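Local structure of malonyl CoA:acyl carrier protein malonyltransferase (Streptomyces coelicolor, 1NM2) at residues Val4-Gly9 against Ala93-Ser98; Pro8-Gln13 against Val59-Leu64. The protein probably transfers the malonyl group of malonyl-CoA to holo acyl carrier protein, a step of fatty acid biosynthesis. One frame throughout, in Å; residues are numbered along the deposited sequence.

Contact 1: Val4-Gly9 against Ala93-Ser98; sequences VLVAPG and AVAGHS. With ACY (acetic acid), chain D.
Leu5 and Val94 lie side by side on neighbouring parallel strands, and Leu5 CB touches Val94 CG1 at 4.1 Å. Val94 reaches over with its CG1 branch, which stands anti to the carbonyl carbon (chi1 -61°). Helix 100-107 covers this face, with Phe107 against both side chains. Val4, Val6, Ala93 and Ala95 point to the other face, where helix 258-267 packs with Trp258 and Phe265. The backbones fit closely. Leu5 N binds Ala93 O at 3.0 Å, and Ala95 N returns a bond to Leu5 O at 3.2 Å. Ala7 N to Ala95 O and His97 N to Ala7 O, each 3.0 Å, continue the alternation. Strand 3-7 is the middle strand of the parallel sheet in the alpha/beta hydrolase-like core, and strand 93-96 lies next to it. Gly96, which ends strand 93-96, and Ser98 just beyond it are consistent with the GxSxG pattern of a nucleophile elbow. There the contact loosens and is partly exposed. Gly9 has no side chain, and its CA rests on His97 O at 3.3 Å. The His97 ring turns away from strand 4-7 and bonds Asn164 through NE2. Ser98 OG bonds the acetate OXT, though the modelled 2.4 Å is doubtfully short. His202 NE2 and Arg123 NH2 also bond this hydroxyl. The acetate lies in the active site and mimics a malonyl group.

Contact 2: Pro8-Gln13 against Val59-Leu64; sequences PGQGAQ and VAQPLL
Leu64 pushes its two methyls into the turn of 8-13. CD1 lies 3.5 Å from Gly9 C and equally near Gln10 N. CD2 reaches the end of the turn and the residue after it, 4.3 Å from Ala12 CB and 4.0 Å from Gln13 CB. The turn is type II, from Gly9 to Ala12, closed by Ala12 N to Gly9 O. At the backbone angles of Gly11, its third residue, a CB would be jammed against the carbonyl O of Gln10, which by itself calls for glycine. The Gln13 side chain folds back to the turn. Its CG stands between the backbone N and the carbonyl carbon (chi1 83°), and the chain bends again at chi2 (-78°). These two bends bring OE1 to Gly11 N, a 2.9 Å bond whose donor is tilted from the amide plane. NE2 faces the helix instead, 3.5 Å from Ala60 CB, and bonds the carbonyl O of Ile54. The amide is therefore held at both ends. A leucine in place of Gln13 would probably leave Gly11 N and Ile54 O without these partners and let the turn move more freely. Gln10 takes a different course. Its chain is extended beyond CG and crosses that of Gln61 obliquely, with the amide planes 40° apart. Gln61, also extended, carries OE1 to Arg123 NH1, while its NE2 bonds Thr57 OG1 weakly. Pro278 packs on Ala12 and Leu64. The turn follows strand 3-7 and lies against helix 57-75, which is kinked at Pro62, and helix 113-132 covers Gln61 through Val120 and Met127.

Contacts 1 and 2 share Pro8 and Gly9, and their centres are 13 Å apart. The run from 4 to 13 is continuous: it leaves the sheet in contact 1 and packs against helix 57-75 in contact 2. That helix and strand 93-96 follow each other in the chain. Both contacts reach the active site. Contact 1 brings Ser98 to the acetate. In contact 2 the side chain of Gln10 is about 3 Å from the bound acetate, between nearest atoms. Arg123 ties the two together: it bonds the acetate and Ser98 OG, and also Gln61 OE1, which probably helps to position it. The nickel ion lies elsewhere, about 13 Å from the Gln13 side chain.

Contact 1: Val4-Gly9 against Ala93-Ser98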
loop_
_atom_site.group_PDB
_atom_site.type_symbol
_atom_site.label_atom_id
_atom_site.label_comp_id
_atom_site.label_asym_id
_atom_site.label_seq_id
_atom_site.Cartn_x
_atom_site.Cartn_y
_atom_site.Cartn_z
ATOM N N VAL A 4 8.938 -1.669 13.134
ATOM C CA VAL A 4 7.686 -1.651 12.388
ATOM C C VAL A 4 7.950 -2.100 10.959
ATOM O O VAL A 4 8.777 -1.520 10.256
ATOM C CB VAL A 4 7.072 -0.235 12.361
ATOM C CG1 VAL A 4 5.784 -0.234 11.549
ATOM C CG2 VAL A 4 6.807 0.239 13.782
ATOM N N LEU A 5 7.252 -3.145 10.536
ATOM C CA LEU A 5 7.412 -3.671 9.188
ATOM C C LEU A 5 6.283 -3.118 8.321
ATOM O O LEU A 5 5.115 -3.357 8.605
ATOM C CB LEU A 5 7.358 -5.201 9.231
ATOM C CG LEU A 5 7.584 -6.006 7.949
ATOM C CD1 LEU A 5 8.947 -5.689 7.369
ATOM C CD2 LEU A 5 7.471 -7.496 8.266
ATOM N N VAL A 6 6.624 -2.363 7.278
ATOM C CA VAL A 6 5.601 -1.792 6.409
ATOM C C VAL A 6 5.728 -2.243 4.952
ATOM O O VAL A 6 6.812 -2.598 4.486
ATOM C CB VAL A 6 5.609 -0.236 6.452
ATOM C CG1 VAL A 6 5.449 0.253 7.894
ATOM C CG2 VAL A 6 6.891 0.306 5.830
ATOM N N ALA A 7 4.604 -2.237 4.244
ATOM C CA ALA A 7 4.562 -2.644 2.840
ATOM C C ALA A 7 4.006 -1.495 1.996
ATOM O O ALA A 7 3.033 -0.847 2.389
ATOM C CB ALA A 7 3.684 -3.881 2.686
ATOM N N PRO A 8 4.608 -1.240 0.819
ATOM C CA PRO A 8 4.174 -0.164 -0.077
ATOM C C PRO A 8 2.897 -0.421 -0.874
ATOM O O PRO A 8 2.305 -1.505 -0.812
ATOM C CB PRO A 8 5.384 0.030 -0.982
ATOM C CG PRO A 8 5.875 -1.375 -1.148
ATOM C CD PRO A 8 5.767 -1.955 0.256
ATOM N N GLY A 9 2.484 0.602 -1.621
ATOM C CA GLY A 9 1.290 0.522 -2.446
ATOM C C GLY A 9 1.597 0.825 -3.903
ATOM O O GLY A 9 2.766 0.913 -4.288
ATOM N N ALA A 93 5.175 -4.214 15.189
ATOM C CA ALA A 93 3.913 -3.840 14.559
ATOM C C ALA A 93 4.053 -3.855 13.044
ATOM O O ALA A 93 5.166 -3.804 12.519
ATOM C CB ALA A 93 3.485 -2.460 15.025
ATOM N N VAL A 94 2.921 -3.927 12.345
ATOM C CA VAL A 94 2.924 -3.936 10.886
ATOM C C VAL A 94 1.877 -2.989 10.318
ATOM O O VAL A 94 0.890 -2.665 10.978
ATOM C CB VAL A 94 2.646 -5.344 10.323
ATOM C CG1 VAL A 94 3.732 -6.305 10.784
ATOM C CG2 VAL A 94 1.253 -5.820 10.754
ATOM N N ALA A 95 2.102 -2.539 9.090
ATOM C CA ALA A 95 1.162 -1.647 8.419
ATOM C C ALA A 95 1.568 -1.530 6.952
ATOM O O ALA A 95 2.650 -1.980 6.559
ATOM C CB ALA A 95 1.161 -0.274 9.090
ATOM N N GLY A 96 0.696 -0.950 6.140
ATOM C CA GLY A 96 1.007 -0.807 4.731
ATOM C C GLY A 96 0.174 0.283 4.095
ATOM O O GLY A 96 -0.842 0.691 4.653
ATOM N N HIS A 97 0.600 0.749 2.924
ATOM C CA HIS A 97 -0.114 1.812 2.230
ATOM C C HIS A 97 -1.097 1.253 1.199
ATOM O O HIS A 97 -0.693 0.733 0.165
ATOM C CB HIS A 97 0.893 2.752 1.555
ATOM C CG HIS A 97 0.340 4.112 1.256
ATOM N ND1 HIS A 97 -0.560 4.344 0.238
ATOM C CD2 HIS A 97 0.534 5.303 1.868
ATOM C CE1 HIS A 97 -0.895 5.623 0.235
ATOM N NE2 HIS A 97 -0.245 6.227 1.215
ATOM N N SER A 98 -2.386 1.369 1.507
ATOM C CA SER A 98 -3.464 0.888 0.642
ATOM C C SER A 98 -3.340 -0.613 0.357
ATOM O O SER A 98 -3.730 -1.430 1.189
ATOM C CB SER A 98 -3.485 1.678 -0.670
ATOM O OG SER A 98 -4.724 1.489 -1.336
HETATM C C ACY D . -4.755 1.866 -4.408
HETATM O O ACY D . -4.258 1.414 -5.521
HETATM O OXT ACY D . -5.515 1.242 -3.592
HETATM C CH3 ACY D . -4.346 3.295 -4.092
#

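Contact 2: Pro8-Gln13 against Val59-Leu64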
loop_
_atom_site.group_PDB
_atom_site.type_symbol
_atom_site.label_atom_id
_atom_site.label_comp_id
_atom_site.label_asym_id
_atom_site.label_seq_id
_atom_site.Cartn_x
_atom_site.Cartn_y
_atom_site.Cartn_z
ATOM N N PRO A 8 4.608 -1.240 0.819
ATOM C CA PRO A 8 4.174 -0.164 -0.077
ATOM C C PRO A 8 2.897 -0.421 -0.874
ATOM O O PRO A 8 2.305 -1.505 -0.812
ATOM C CB PRO A 8 5.384 0.030 -0.982
ATOM C CG PRO A 8 5.875 -1.375 -1.148
ATOM C CD PRO A 8 5.767 -1.955 0.256
ATOM N N GLY A 9 2.484 0.602 -1.621
ATOM C CA GLY A 9 1.290 0.522 -2.446
ATOM C C GLY A 9 1.597 0.825 -3.903
ATOM O O GLY A 9 2.766 0.913 -4.288
ATOM N N GLN A 10 0.550 0.996 -4.712
ATOM C CA GLN A 10 0.714 1.277 -6.139
ATOM C C GLN A 10 1.632 2.453 -6.416
ATOM O O GLN A 10 1.588 3.474 -5.722
ATOM C CB GLN A 10 -0.639 1.535 -6.809
ATOM C CG GLN A 10 -1.446 0.276 -7.080
ATOM C CD GLN A 10 -2.558 0.506 -8.085
ATOM O OE1 GLN A 10 -2.313 0.930 -9.215
ATOM N NE2 GLN A 10 -3.785 0.223 -7.681
ATOM N N GLY A 11 2.448 2.307 -7.455
ATOM C CA GLY A 11 3.389 3.351 -7.812
ATOM C C GLY A 11 4.799 2.928 -7.454
ATOM O O GLY A 11 5.765 3.375 -8.068
ATOM N N ALA A 12 4.915 2.058 -6.455
ATOM C CA ALA A 12 6.212 1.574 -6.002
ATOM C C ALA A 12 6.865 0.596 -6.977
ATOM O O ALA A 12 8.092 0.523 -7.066
ATOM C CB ALA A 12 6.071 0.919 -4.626
ATOM N N GLN A 13 6.046 -0.153 -7.709
ATOM C CA GLN A 13 6.566 -1.134 -8.651
ATOM C C GLN A 13 7.187 -0.515 -9.904
ATOM O O GLN A 13 6.723 0.512 -10.398
ATOM C CB GLN A 13 5.455 -2.107 -9.069
ATOM C CG GLN A 13 4.549 -1.598 -10.179
ATOM C CD GLN A 13 3.494 -0.602 -9.717
ATOM O OE1 GLN A 13 3.509 -0.125 -8.580
ATOM N NE2 GLN A 13 2.571 -0.282 -10.615
ATOM N N VAL A 59 -3.066 -5.817 -12.282
ATOM C CA VAL A 59 -1.791 -6.525 -12.235
ATOM C C VAL A 59 -0.927 -5.998 -11.086
ATOM O O VAL A 59 -0.379 -6.772 -10.301
ATOM C CB VAL A 59 -0.998 -6.350 -13.564
ATOM C CG1 VAL A 59 0.432 -6.873 -13.401
ATOM C CG2 VAL A 59 -1.691 -7.104 -14.694
ATOM N N ALA A 60 -0.822 -4.676 -10.987
ATOM C CA ALA A 60 -0.000 -4.052 -9.958
ATOM C C ALA A 60 -0.308 -4.480 -8.527
ATOM O O ALA A 60 0.608 -4.746 -7.748
ATOM C CB ALA A 60 -0.091 -2.529 -10.069
ATOM N N GLN A 61 -1.587 -4.551 -8.171
ATOM C CA GLN A 61 -1.933 -4.924 -6.804
ATOM C C GLN A 61 -1.427 -6.307 -6.381
ATOM O O GLN A 61 -0.703 -6.418 -5.391
ATOM C CB GLN A 61 -3.447 -4.755 -6.586
ATOM C CG GLN A 61 -3.850 -3.283 -6.696
ATOM C CD GLN A 61 -5.228 -2.973 -6.159
ATOM O OE1 GLN A 61 -5.708 -3.626 -5.236
ATOM N NE2 GLN A 61 -5.859 -1.945 -6.716
ATOM N N PRO A 62 -1.785 -7.377 -7.116
ATOM C CA PRO A 62 -1.277 -8.691 -6.693
ATOM C C PRO A 62 0.250 -8.808 -6.786
ATOM O O PRO A 62 0.875 -9.497 -5.984
ATOM C CB PRO A 62 -1.997 -9.669 -7.627
ATOM C CG PRO A 62 -2.308 -8.837 -8.843
ATOM C CD PRO A 62 -2.745 -7.517 -8.223
ATOM N N LEU A 63 0.847 -8.146 -7.770
ATOM C CA LEU A 63 2.296 -8.180 -7.931
ATOM C C LEU A 63 2.985 -7.574 -6.708
ATOM O O LEU A 63 3.969 -8.116 -6.207
ATOM C CB LEU A 63 2.710 -7.412 -9.190
ATOM C CG LEU A 63 4.212 -7.285 -9.471
ATOM C CD1 LEU A 63 4.861 -8.666 -9.561
ATOM C CD2 LEU A 63 4.404 -6.531 -10.791
ATOM N N LEU A 64 2.470 -6.443 -6.235
ATOM C CA LEU A 64 3.040 -5.775 -5.069
ATOM C C LEU A 64 2.938 -6.642 -3.820
ATOM O O LEU A 64 3.880 -6.710 -3.030
ATOM C CB LEU A 64 2.331 -4.433 -4.822
ATOM C CG LEU A 64 2.743 -3.292 -5.757
ATOM C CD1 LEU A 64 1.759 -2.141 -5.662
ATOM C CD2 LEU A 64 4.149 -2.841 -5.386
#